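Local coordinates for protein putative glycoside hydrolase (Bacteroides ovatus, PDB 4ONZ) that is of unknown function but is probably a glycoside hydrolase-like protein with the five-bladed beta-propeller fold of its family, at residues D242-E247 / P277-C282; K232-R237 / L261-K266; V133-A138 / G180-K185. All blocks are in the same frame, centred on the assembly; numbering follows the deposited sequence.

Contact 1 of 3, residues D242-E247 / P277-C282; sequences DSLLTE and PGNAYC
Leu245 and Glu247 meet the Tyr281 ring across one blade of a beta-propeller, reaching over the strand 258-266 that runs between their own strands, 245-255 and 281-288. A classic beta bulge, in which Leu244 and Leu245 both face Lys266, lies in the 242-247 segment, so consecutive leucines can serve the same contact. The side chain of Lys266 touches both leucines as well as Asn279 and Tyr281. The tight part lies at the tyrosine. Leu245 CD1 comes 3.4 Å from Tyr281 OH and 3.9 Å from Tyr281 CE2, so this methyl meets the phenol end rather than the ring root. With CG anti to its carbonyl carbon (chi1 -68°), Tyr281 sends its ring toward the 242-247 segment although its CB does not point there. Phe323 stacks on the same ring edge-to-face. Glu247 approaches by an extended chain with CG anti to the backbone N (chi1 -176°), bringing OE1 3.7 Å from Tyr281 CE2 and turning the carboxylate 49° from the ring plane. The other carboxylate oxygen, OE2, is held by a hydrogen bond with Ser179 OG. The loose side is the exposed pair Leu244 and Asn279, where Leu244 CD1 only brushes Asn279 OD1 at 3.8 Å. Asn279 belongs to a type II beta turn from Pro277 to Ala280, whose Ala280 N to Pro277 O bond, at 3.5 Å, is weak. An unknown ligand, probably from the crystallisation liquor, lies about 3 Å from the Tyr281 side chain, nearest atoms. No direct hydrogen bond joins the segments, but one water bridges them: it lies 2.6 Å from Glu247 OE1 and 2.7 Å from Tyr281 OH.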
ATOM      1  N   ASP A 242       5.966  -6.504  15.146  1.00 18.13           N
ATOM      2  CA  ASP A 242       6.787  -5.991  14.056  1.00 18.50           C
ATOM      3  C   ASP A 242       8.243  -6.349  14.319  1.00 18.91           C
ATOM      4  O   ASP A 242       9.131  -5.490  14.364  1.00 17.59           O
ATOM      5  CB  ASP A 242       6.560  -4.476  13.827  1.00 19.67           C
ATOM      6  CG  ASP A 242       6.871  -3.614  15.040  1.00 22.16           C
ATOM      7  OD1 ASP A 242       6.961  -4.119  16.180  1.00 24.90           O
ATOM      8  OD2 ASP A 242       7.012  -2.388  14.845  1.00 22.07           O
ATOM      9  N   SER A 243       8.465  -7.651  14.439  1.00 18.07           N
ATOM     10  CA  SER A 243       9.756  -8.208  14.805  1.00 18.20           C
ATOM     11  C   SER A 243      10.646  -8.639  13.648  1.00 18.45           C
ATOM     12  O   SER A 243      11.845  -8.807  13.845  1.00 19.38           O
ATOM     13  CB  SER A 243       9.560  -9.340  15.805  1.00 18.77           C
ATOM     14  OG  SER A 243       8.450 -10.151  15.470  1.00 19.24           O
ATOM     15  N   LEU A 244      10.077  -8.837  12.460  1.00 18.67           N
ATOM     16  CA  LEU A 244      10.887  -9.130  11.264  1.00 18.66           C
ATOM     17  C   LEU A 244      10.873  -7.982  10.262  1.00 19.30           C
ATOM     18  O   LEU A 244      11.889  -7.711   9.626  1.00 19.74           O
ATOM     19  CB  LEU A 244      10.435 -10.397  10.560  1.00 19.28           C
ATOM     20  CG  LEU A 244      10.656 -11.714  11.285  1.00 21.11           C
ATOM     21  CD1 LEU A 244       9.957 -12.834  10.528  1.00 21.86           C
ATOM     22  CD2 LEU A 244      12.141 -12.017  11.463  1.00 22.66           C
ATOM     23  N   LEU A 245       9.732  -7.316  10.116  1.00 18.69           N
ATOM     24  CA  LEU A 245       9.592  -6.226   9.164  1.00 17.42           C
ATOM     25  C   LEU A 245       8.709  -5.136   9.725  1.00 17.65           C
ATOM     26  O   LEU A 245       7.845  -5.402  10.563  1.00 15.97           O
ATOM     27  CB  LEU A 245       8.906  -6.716   7.892  1.00 17.20           C
ATOM     28  CG  LEU A 245       9.539  -7.815   7.056  1.00 19.12           C
ATOM     29  CD1 LEU A 245       8.600  -8.183   5.926  1.00 19.76           C
ATOM     30  CD2 LEU A 245      10.899  -7.376   6.522  1.00 22.47           C
ATOM     31  N   THR A 246       8.929  -3.924   9.221  1.00 16.58           N
ATOM     32  CA  THR A 246       8.110  -2.737   9.523  1.00 16.90           C
ATOM     33  C   THR A 246       7.883  -2.132   8.157  1.00 17.05           C
ATOM     34  O   THR A 246       8.697  -1.334   7.680  1.00 18.28           O
ATOM     35  CB  THR A 246       8.818  -1.696  10.421  1.00 18.30           C
ATOM     36  OG1 THR A 246      10.082  -1.356   9.857  1.00 20.26           O
ATOM     37  CG2 THR A 246       9.020  -2.225  11.839  1.00 18.02           C
ATOM     38  N   GLU A 247       6.774  -2.517   7.537  1.00 16.20           N
ATOM     39  CA  GLU A 247       6.495  -2.178   6.151  1.00 15.65           C
ATOM     40  C   GLU A 247       5.339  -1.196   5.961  1.00 14.80           C
ATOM     41  O   GLU A 247       4.266  -1.359   6.539  1.00 14.29           O
ATOM     42  CB  GLU A 247       6.231  -3.479   5.380  1.00 15.82           C
ATOM     43  CG  GLU A 247       6.022  -3.287   3.883  1.00 16.31           C
ATOM     44  CD  GLU A 247       6.095  -4.576   3.089  1.00 17.97           C
ATOM     45  OE1 GLU A 247       6.017  -5.674   3.679  1.00 18.44           O
ATOM     46  OE2 GLU A 247       6.234  -4.487   1.851  1.00 21.72           O
ATOM     47  N   PRO A 277       0.434 -14.854  15.374  1.00 21.72           N
ATOM     48  CA  PRO A 277       1.037 -15.975  14.660  1.00 22.32           C
ATOM     49  C   PRO A 277       2.433 -15.676  14.123  1.00 20.97           C
ATOM     50  O   PRO A 277       2.719 -14.540  13.751  1.00 19.31           O
ATOM     51  CB  PRO A 277       0.068 -16.218  13.499  1.00 23.93           C
ATOM     52  CG  PRO A 277      -1.180 -15.483  13.850  1.00 24.59           C
ATOM     53  CD  PRO A 277      -0.741 -14.324  14.667  1.00 24.58           C
ATOM     54  N   GLY A 278       3.291 -16.687  14.118  1.00 21.27           N
ATOM     55  CA  GLY A 278       4.638 -16.550  13.570  1.00 22.11           C
ATOM     56  C   GLY A 278       4.543 -16.377  12.062  1.00 20.66           C
ATOM     57  O   GLY A 278       3.677 -16.979  11.431  1.00 18.73           O
ATOM     58  N   ASN A 279       5.425 -15.550  11.500  1.00 22.45           N
ATOM     59  CA  ASN A 279       5.454 -15.219  10.059  1.00 24.37           C
ATOM     60  C   ASN A 279       4.209 -14.513   9.495  1.00 26.82           C
ATOM     61  O   ASN A 279       4.083 -14.334   8.293  1.00 31.85           O
ATOM     62  CB  ASN A 279       5.812 -16.441   9.209  1.00 27.07           C
ATOM     63  CG  ASN A 279       7.242 -16.892   9.423  1.00 31.29           C
ATOM     64  OD1 ASN A 279       8.143 -16.079   9.660  1.00 30.23           O
ATOM     65  ND2 ASN A 279       7.463 -18.191   9.324  1.00 35.37           N
ATOM     66  N   ALA A 280       3.311 -14.067  10.356  1.00 25.38           N
ATOM     67  CA  ALA A 280       2.125 -13.376   9.888  1.00 24.34           C
ATOM     68  C   ALA A 280       2.326 -11.879  10.029  1.00 19.68           C
ATOM     69  O   ALA A 280       3.143 -11.411  10.823  1.00 18.72           O
ATOM     70  CB  ALA A 280       0.902 -13.809  10.676  1.00 27.11           C
ATOM     71  N   TYR A 281       1.568 -11.143   9.241  1.00 17.57           N
ATOM     72  CA  TYR A 281       1.575  -9.704   9.292  1.00 17.13           C
ATOM     73  C   TYR A 281       0.363  -9.249  10.099  1.00 16.87           C
ATOM     74  O   TYR A 281      -0.721  -9.833   9.996  1.00 17.83           O
ATOM     75  CB  TYR A 281       1.524  -9.096   7.885  1.00 17.39           C
ATOM     76  CG  TYR A 281       2.744  -9.300   7.007  1.00 17.77           C
ATOM     77  CD1 TYR A 281       3.010 -10.538   6.429  1.00 21.42           C
ATOM     78  CD2 TYR A 281       3.600  -8.240   6.704  1.00 19.61           C
ATOM     79  CE1 TYR A 281       4.114 -10.731   5.605  1.00 21.77           C
ATOM     80  CE2 TYR A 281       4.690  -8.416   5.854  1.00 19.59           C
ATOM     81  CZ  TYR A 281       4.945  -9.658   5.307  1.00 21.20           C
ATOM     82  OH  TYR A 281       6.046  -9.857   4.476  1.00 23.21           O
ATOM     83  N   CYS A 282       0.593  -8.241  10.936  1.00 17.45           N
ATOM     84  CA  CYS A 282      -0.422  -7.558  11.729  1.00 18.74           C
ATOM     85  C   CYS A 282      -0.120  -6.089  11.527  1.00 17.99           C
ATOM     86  O   CYS A 282       1.007  -5.744  11.220  1.00 19.15           O
ATOM     87  CB  CYS A 282      -0.300  -7.880  13.213  1.00 22.03           C
ATOM     88  SG  CYS A 282      -0.468  -9.622  13.593  1.00 25.09           S
TER
HETATM   89  O   HOH W   1       6.853  -7.943   2.737  1.00 23.52           O

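Contact 2 of 3, residues K232-R237 / L261-K266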
ATOM      1  N   LYS A 232      16.830   5.591   8.762  1.00 22.46           N
ATOM      2  CA  LYS A 232      15.718   4.769   9.241  1.00 22.82           C
ATOM      3  C   LYS A 232      14.956   5.520  10.317  1.00 22.24           C
ATOM      4  O   LYS A 232      15.551   6.024  11.273  1.00 22.45           O
ATOM      5  CB  LYS A 232      16.214   3.446   9.820  1.00 23.79           C
ATOM      6  CG  LYS A 232      16.920   2.560   8.822  1.00 27.47           C
ATOM      7  CD  LYS A 232      17.471   1.314   9.485  1.00 27.33           C
ATOM      8  CE  LYS A 232      18.168   0.453   8.451  1.00 31.84           C
ATOM      9  NZ  LYS A 232      18.666  -0.823   9.023  1.00 33.52           N
ATOM     10  N   ILE A 233      13.639   5.584  10.157  1.00 21.40           N
ATOM     11  CA  ILE A 233      12.761   6.226  11.119  1.00 21.97           C
ATOM     12  C   ILE A 233      12.388   5.232  12.215  1.00 21.62           C
ATOM     13  O   ILE A 233      12.422   5.573  13.391  1.00 20.37           O
ATOM     14  CB  ILE A 233      11.522   6.796  10.422  1.00 24.42           C
ATOM     15  CG1 ILE A 233      11.988   7.847   9.402  1.00 25.72           C
ATOM     16  CG2 ILE A 233      10.579   7.399  11.450  1.00 24.75           C
ATOM     17  CD1 ILE A 233      10.876   8.484   8.605  1.00 29.73           C
ATOM     18  N   ILE A 234      11.968   4.032  11.811  1.00 19.64           N
ATOM     19  CA  ILE A 234      11.771   2.912  12.731  1.00 20.69           C
ATOM     20  C   ILE A 234      12.263   1.645  12.054  1.00 19.71           C
ATOM     21  O   ILE A 234      12.489   1.617  10.835  1.00 18.15           O
ATOM     22  CB  ILE A 234      10.321   2.700  13.208  1.00 20.03           C
ATOM     23  CG1 ILE A 234       9.366   2.455  12.031  1.00 20.52           C
ATOM     24  CG2 ILE A 234       9.881   3.879  14.065  1.00 21.10           C
ATOM     25  CD1 ILE A 234       8.060   1.836  12.470  1.00 21.28           C
ATOM     26  N   GLN A 235      12.458   0.615  12.865  1.00 21.10           N
ATOM     27  CA  GLN A 235      12.892  -0.680  12.384  1.00 20.73           C
ATOM     28  C   GLN A 235      12.284  -1.758  13.275  1.00 19.82           C
ATOM     29  O   GLN A 235      11.605  -1.445  14.258  1.00 20.57           O
ATOM     30  CB  GLN A 235      14.422  -0.752  12.298  1.00 24.19           C
ATOM     31  CG  GLN A 235      15.157  -0.371  13.562  1.00 27.80           C
ATOM     32  CD  GLN A 235      16.608  -0.043  13.274  1.00 33.08           C
ATOM     33  OE1 GLN A 235      16.998   1.117  13.304  1.00 33.84           O
ATOM     34  NE2 GLN A 235      17.395  -1.054  12.929  1.00 34.25           N
ATOM     35  N   PRO A 236      12.477  -3.028  12.912  1.00 18.81           N
ATOM     36  CA  PRO A 236      11.872  -4.114  13.680  1.00 19.02           C
ATOM     37  C   PRO A 236      12.340  -4.231  15.122  1.00 21.64           C
ATOM     38  O   PRO A 236      13.470  -3.857  15.448  1.00 21.70           O
ATOM     39  CB  PRO A 236      12.247  -5.355  12.871  1.00 17.81           C
ATOM     40  CG  PRO A 236      12.365  -4.846  11.480  1.00 17.97           C
ATOM     41  CD  PRO A 236      12.995  -3.505  11.618  1.00 18.16           C
ATOM     42  N   ARG A 237      11.455  -4.772  15.958  1.00 23.03           N
ATOM     43  CA  ARG A 237      11.665  -4.904  17.383  1.00 24.08           C
ATOM     44  C   ARG A 237      11.418  -6.320  17.861  1.00 24.64           C
ATOM     45  O   ARG A 237      10.329  -6.860  17.660  1.00 22.07           O
ATOM     46  CB  ARG A 237      10.649  -4.041  18.125  1.00 25.23           C
ATOM     47  CG  ARG A 237      10.655  -2.574  17.790  1.00 26.77           C
ATOM     48  CD  ARG A 237       9.560  -1.846  18.561  1.00 27.41           C
ATOM     49  NE  ARG A 237       8.208  -2.154  18.091  1.00 25.57           N
ATOM     50  CZ  ARG A 237       7.098  -1.605  18.587  1.00 23.81           C
ATOM     51  NH1 ARG A 237       7.169  -0.731  19.583  1.00 25.11           N
ATOM     52  NH2 ARG A 237       5.907  -1.930  18.098  1.00 21.51           N
ATOM     53  N   LEU A 261       1.105   7.003  10.300  1.00 20.54           N
ATOM     54  CA  LEU A 261       1.451   6.041   9.272  1.00 19.47           C
ATOM     55  C   LEU A 261       0.928   4.690   9.737  1.00 18.97           C
ATOM     56  O   LEU A 261       1.327   4.203  10.801  1.00 19.41           O
ATOM     57  CB  LEU A 261       2.966   5.968   9.067  1.00 20.08           C
ATOM     58  CG  LEU A 261       3.451   4.889   8.079  1.00 18.23           C
ATOM     59  CD1 LEU A 261       2.949   5.158   6.665  1.00 17.95           C
ATOM     60  CD2 LEU A 261       4.968   4.772   8.102  1.00 19.51           C
ATOM     61  N   VAL A 262       0.000   4.114   8.975  1.00 18.45           N
ATOM     62  CA  VAL A 262      -0.450   2.752   9.224  1.00 19.31           C
ATOM     63  C   VAL A 262       0.589   1.856   8.538  1.00 18.41           C
ATOM     64  O   VAL A 262       0.894   2.029   7.347  1.00 17.68           O
ATOM     65  CB  VAL A 262      -1.874   2.478   8.684  1.00 19.12           C
ATOM     66  CG1 VAL A 262      -2.191   0.989   8.712  1.00 20.83           C
ATOM     67  CG2 VAL A 262      -2.908   3.249   9.489  1.00 21.63           C
ATOM     68  N   TYR A 263       1.157   0.917   9.288  1.00 17.24           N
ATOM     69  CA  TYR A 263       2.171   0.047   8.729  1.00 17.68           C
ATOM     70  C   TYR A 263       1.937  -1.405   9.114  1.00 17.04           C
ATOM     71  O   TYR A 263       1.191  -1.708  10.040  1.00 17.01           O
ATOM     72  CB  TYR A 263       3.574   0.522   9.128  1.00 17.75           C
ATOM     73  CG  TYR A 263       3.988   0.268  10.563  1.00 17.06           C
ATOM     74  CD1 TYR A 263       3.692   1.177  11.572  1.00 16.93           C
ATOM     75  CD2 TYR A 263       4.727  -0.859  10.898  1.00 16.72           C
ATOM     76  CE1 TYR A 263       4.098   0.950  12.876  1.00 17.48           C
ATOM     77  CE2 TYR A 263       5.143  -1.088  12.197  1.00 15.86           C
ATOM     78  CZ  TYR A 263       4.828  -0.188  13.181  1.00 17.58           C
ATOM     79  OH  TYR A 263       5.244  -0.441  14.473  1.00 18.06           O
ATOM     80  N   ASN A 264       2.571  -2.291   8.363  1.00 16.76           N
ATOM     81  CA  ASN A 264       2.435  -3.708   8.565  1.00 15.28           C
ATOM     82  C   ASN A 264       3.681  -4.298   9.181  1.00 16.74           C
ATOM     83  O   ASN A 264       4.791  -4.090   8.683  1.00 19.24           O
ATOM     84  CB  ASN A 264       2.160  -4.363   7.230  1.00 14.87           C
ATOM     85  CG  ASN A 264       0.874  -3.876   6.620  1.00 15.69           C
ATOM     86  OD1 ASN A 264      -0.197  -4.131   7.148  1.00 16.53           O
ATOM     87  ND2 ASN A 264       0.972  -3.160   5.512  1.00 15.00           N
ATOM     88  N   GLY A 265       3.494  -5.042  10.266  1.00 17.19           N
ATOM     89  CA  GLY A 265       4.599  -5.696  10.941  1.00 18.26           C
ATOM     90  C   GLY A 265       4.539  -7.178  10.669  1.00 18.50           C
ATOM     91  O   GLY A 265       3.463  -7.763  10.694  1.00 22.42           O
ATOM     92  N   LYS A 266       5.677  -7.787  10.351  1.00 18.60           N
ATOM     93  CA  LYS A 266       5.715  -9.228  10.186  1.00 17.32           C
ATOM     94  C   LYS A 266       6.304  -9.774  11.482  1.00 17.93           C
ATOM     95  O   LYS A 266       7.386  -9.354  11.906  1.00 17.53           O
ATOM     96  CB  LYS A 266       6.540  -9.640   8.963  1.00 18.28           C
ATOM     97  CG  LYS A 266       6.563 -11.141   8.733  1.00 18.05           C
ATOM     98  CD  LYS A 266       7.421 -11.535   7.539  1.00 19.40           C
ATOM     99  CE  LYS A 266       7.497 -13.048   7.408  1.00 21.43           C
ATOM    100  NZ  LYS A 266       8.191 -13.481   6.166  1.00 22.18           N
TER
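Ile234 and Tyr263 come at each other from opposite directions, and the methyl end of the isoleucine lands over one face of the phenol ring. Its CD1 lies 4.1 Å from the Tyr263 ring centroid and 19° off the ring normal, a CH-pi contact shifted toward the rim, with CZ the nearest ring carbon to CD1 at 3.9 Å. Tyr263 holds CG between its backbone N and carbonyl carbon (chi1 74°), a torsion that stands the ring up from the strand toward the 232-237 loop, and Leu261 O lies in plane at the ring edge. Arg237 crosses the tyrosine at about a right angle. Its guanidinium is tilted 57° from the ring plane, and NH2 stops 4.0 Å from Tyr263 OH without bonding to it. Asp242 joins the two polar ends instead, taking Arg237 NE in a salt bridge and Tyr263 OH in a hydrogen bond; Arg299 NE also bonds to that hydroxyl. A buried isoleucine thus covers one aromatic face while a charged network fixes the hydroxyl. All this is consistent with a link between successive blades of a beta-propeller, laid over the second strand of the following four-stranded antiparallel blade.

Contact 3 of 3, residues V133-A138 / G180-K185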
ATOM      1  N   VAL A 133      -1.545   9.194  -8.280  1.00 17.74           N
ATOM      2  CA  VAL A 133      -0.164   8.725  -8.307  1.00 16.25           C
ATOM      3  C   VAL A 133      -0.094   7.357  -7.647  1.00 16.99           C
ATOM      4  O   VAL A 133      -0.526   7.199  -6.498  1.00 16.51           O
ATOM      5  CB  VAL A 133       0.775   9.698  -7.560  1.00 16.93           C
ATOM      6  CG1 VAL A 133       2.220   9.220  -7.666  1.00 16.19           C
ATOM      7  CG2 VAL A 133       0.662  11.097  -8.152  1.00 18.23           C
HETATM    8  N   MSE A 134       0.454   6.382  -8.371  1.00 14.80           N
HETATM    9  CA  MSE A 134       0.610   5.037  -7.858  1.00 14.40           C
HETATM   10  C   MSE A 134       2.064   4.725  -7.650  1.00 15.36           C
HETATM   11  O   MSE A 134       2.888   4.898  -8.555  1.00 14.12           O
HETATM   12  CB  MSE A 134       0.025   3.998  -8.804  1.00 14.19           C
HETATM   13  CG  MSE A 134       0.236   2.567  -8.299  1.00 14.72           C
HETATM   14 SE   MSE A 134      -0.276   1.304  -9.703  0.75 12.43          SE
HETATM   15  CE  MSE A 134      -2.214   1.553  -9.709  1.00 15.17           C
ATOM     16  N   LEU A 135       2.376   4.297  -6.429  1.00 13.94           N
ATOM     17  CA  LEU A 135       3.686   3.763  -6.071  1.00 13.90           C
ATOM     18  C   LEU A 135       3.457   2.261  -5.976  1.00 13.53           C
ATOM     19  O   LEU A 135       2.563   1.819  -5.245  1.00 13.31           O
ATOM     20  CB  LEU A 135       4.190   4.304  -4.737  1.00 15.04           C
ATOM     21  CG  LEU A 135       4.961   5.628  -4.739  1.00 16.76           C
ATOM     22  CD1 LEU A 135       6.370   5.441  -5.266  1.00 15.38           C
ATOM     23  CD2 LEU A 135       4.239   6.698  -5.540  1.00 18.88           C
ATOM     24  N   TYR A 136       4.244   1.500  -6.727  1.00 12.59           N
ATOM     25  CA  TYR A 136       4.126   0.058  -6.787  1.00 14.23           C
ATOM     26  C   TYR A 136       5.509  -0.588  -6.940  1.00 14.02           C
ATOM     27  O   TYR A 136       6.523   0.086  -7.072  1.00 15.93           O
ATOM     28  CB  TYR A 136       3.197  -0.351  -7.961  1.00 13.81           C
ATOM     29  CG  TYR A 136       3.748  -0.079  -9.349  1.00 14.68           C
ATOM     30  CD1 TYR A 136       3.642   1.182  -9.940  1.00 13.64           C
ATOM     31  CD2 TYR A 136       4.373  -1.082 -10.076  1.00 14.12           C
ATOM     32  CE1 TYR A 136       4.155   1.419 -11.216  1.00 16.03           C
ATOM     33  CE2 TYR A 136       4.867  -0.856 -11.353  1.00 14.93           C
ATOM     34  CZ  TYR A 136       4.765   0.396 -11.916  1.00 15.63           C
ATOM     35  OH  TYR A 136       5.270   0.617 -13.183  1.00 18.39           O
ATOM     36  N   THR A 137       5.545  -1.908  -6.917  1.00 13.50           N
ATOM     37  CA  THR A 137       6.801  -2.623  -7.059  1.00 13.59           C
ATOM     38  C   THR A 137       6.912  -3.216  -8.456  1.00 13.47           C
ATOM     39  O   THR A 137       6.016  -3.948  -8.881  1.00 15.80           O
ATOM     40  CB  THR A 137       6.859  -3.785  -6.054  1.00 13.67           C
ATOM     41  OG1 THR A 137       6.609  -3.289  -4.737  1.00 16.14           O
ATOM     42  CG2 THR A 137       8.211  -4.495  -6.101  1.00 15.45           C
ATOM     43  N   ALA A 138       7.989  -2.874  -9.168  1.00 12.76           N
ATOM     44  CA  ALA A 138       8.298  -3.466 -10.474  1.00 13.45           C
ATOM     45  C   ALA A 138       9.210  -4.652 -10.177  1.00 14.87           C
ATOM     46  O   ALA A 138      10.197  -4.513  -9.449  1.00 15.85           O
ATOM     47  CB  ALA A 138       9.003  -2.463 -11.370  1.00 14.22           C
ATOM     48  N   GLY A 180       5.587   2.325  -0.915  1.00 15.55           N
ATOM     49  CA  GLY A 180       5.663   3.787  -0.792  1.00 16.22           C
ATOM     50  C   GLY A 180       4.363   4.422  -0.326  1.00 17.14           C
ATOM     51  O   GLY A 180       3.344   4.285  -0.994  1.00 19.23           O
ATOM     52  N   SER A 181       4.412   5.125   0.810  1.00 17.08           N
ATOM     53  CA  SER A 181       3.231   5.777   1.399  1.00 17.04           C
ATOM     54  C   SER A 181       3.318   7.308   1.390  1.00 17.13           C
ATOM     55  O   SER A 181       3.909   7.934   2.290  1.00 16.67           O
ATOM     56  CB  SER A 181       3.027   5.291   2.828  1.00 17.59           C
ATOM     57  OG  SER A 181       2.835   3.902   2.837  1.00 18.48           O
ATOM     58  N   ILE A 182       2.709   7.907   0.376  1.00 16.44           N
ATOM     59  CA  ILE A 182       2.721   9.356   0.215  1.00 17.16           C
ATOM     60  C   ILE A 182       1.902  10.006   1.334  1.00 17.96           C
ATOM     61  O   ILE A 182       0.936   9.413   1.810  1.00 17.88           O
ATOM     62  CB  ILE A 182       2.170   9.758  -1.163  1.00 16.48           C
ATOM     63  CG1 ILE A 182       3.050   9.170  -2.265  1.00 18.27           C
ATOM     64  CG2 ILE A 182       2.115  11.270  -1.288  1.00 17.67           C
ATOM     65  CD1 ILE A 182       2.509   9.374  -3.659  1.00 17.52           C
ATOM     66  N   LEU A 183       2.334  11.182   1.782  1.00 17.89           N
ATOM     67  CA  LEU A 183       1.617  11.923   2.821  1.00 19.25           C
ATOM     68  C   LEU A 183       0.339  12.538   2.238  1.00 18.97           C
ATOM     69  O   LEU A 183       0.370  13.153   1.167  1.00 17.65           O
ATOM     70  CB  LEU A 183       2.490  13.026   3.428  1.00 18.99           C
ATOM     71  CG  LEU A 183       1.829  13.865   4.534  1.00 20.38           C
ATOM     72  CD1 LEU A 183       1.407  12.987   5.698  1.00 21.83           C
ATOM     73  CD2 LEU A 183       2.776  14.949   5.004  1.00 21.99           C
ATOM     74  N   THR A 184      -0.771  12.356   2.958  1.00 20.01           N
ATOM     75  CA  THR A 184      -2.075  12.886   2.576  1.00 19.55           C
ATOM     76  C   THR A 184      -2.753  13.559   3.774  1.00 22.85           C
ATOM     77  O   THR A 184      -2.295  13.444   4.926  1.00 21.89           O
ATOM     78  CB  THR A 184      -3.034  11.788   2.059  1.00 19.05           C
ATOM     79  OG1 THR A 184      -3.364  10.892   3.130  1.00 19.54           O
ATOM     80  CG2 THR A 184      -2.425  10.996   0.889  1.00 19.77           C
ATOM     81  N   LYS A 185      -3.850  14.248   3.490  1.00 20.80           N
ATOM     82  CA  LYS A 185      -4.662  14.886   4.526  1.00 25.66           C
ATOM     83  C   LYS A 185      -6.093  14.985   4.008  1.00 26.98           C
ATOM     84  O   LYS A 185      -6.314  14.950   2.803  1.00 24.33           O
ATOM     85  CB  LYS A 185      -4.159  16.299   4.827  1.00 27.89           C
ATOM     86  CG  LYS A 185      -4.412  17.290   3.697  1.00 31.49           C
ATOM     87  CD  LYS A 185      -4.033  18.712   4.082  1.00 36.93           C
ATOM     88  CE  LYS A 185      -4.321  19.654   2.925  1.00 42.87           C
ATOM     89  NZ  LYS A 185      -3.806  21.030   3.161  1.00 48.08           N
TER
HETATM   90  O   HOH W   2       4.053   1.047  -2.936  1.00 12.47           O
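Neighbouring blades of the beta-propeller pack face to face here: strand 132-139, the second of its four-stranded antiparallel sheet, lies against strand 180-187, which belongs to the next sheet. The two short segments run nearly antiparallel, at 163°, with axes 7.3 Å apart at closest approach, yet no direct hydrogen bond links them. Ile182 CD1 is the meeting point. This methyl touches Leu135 CD2 at 3.7 Å and Val133 CG1 at 4.0 Å, and its side chain crosses both of theirs at about a right angle. Because Val133 and Leu135 alternate with residues whose CB points away, their side chains fall on the same side of the strand and receive the isoleucine together. Leu135 also lies close to the backbone of Gly180, with CB 3.8 Å from Gly180 O; the glycine has no side chain, so the leucine can settle directly against the main chain. Where the blades meet near this glycine, a water accepts from Gly180 N at 2.8 Å and donates, weakly, to Leu135 O at 2.9 Å. On the far side of its strand, Ser181 OG bonds to Pro250 O of strand 245-255. All four touching residues are buried, so the blades adhere here mainly through apolar methyl groups, while the water satisfies a main-chain NH that the neighbouring strand does not reach directly.

How the contacts relate
Following the chain, contact 3 closes first: 41 residues separate 133-138 from 180-185, and their meeting joins two successive blades before either other contact begins. The 232-237 loop then opens contact 2 and segment 242-247 opens contact 1. Segment 261-266 closes contact 2 before 277-282 closes contact 1, so these two cross rather than nest. They interlock through a probable hydrogen bond between Glu247 O and Asn264 N, 2.7 Å apart, and through neighbouring strands 245-255, 258-266 and 281-288 of one sheet. Strand 180-187 of contact 3 runs parallel beside 245-255, the first strand of the following blade, and contact 3 touches contact 2 where Ser181 CB packs on Leu261 CD1 at 3.8 Å; it does not touch contact 1.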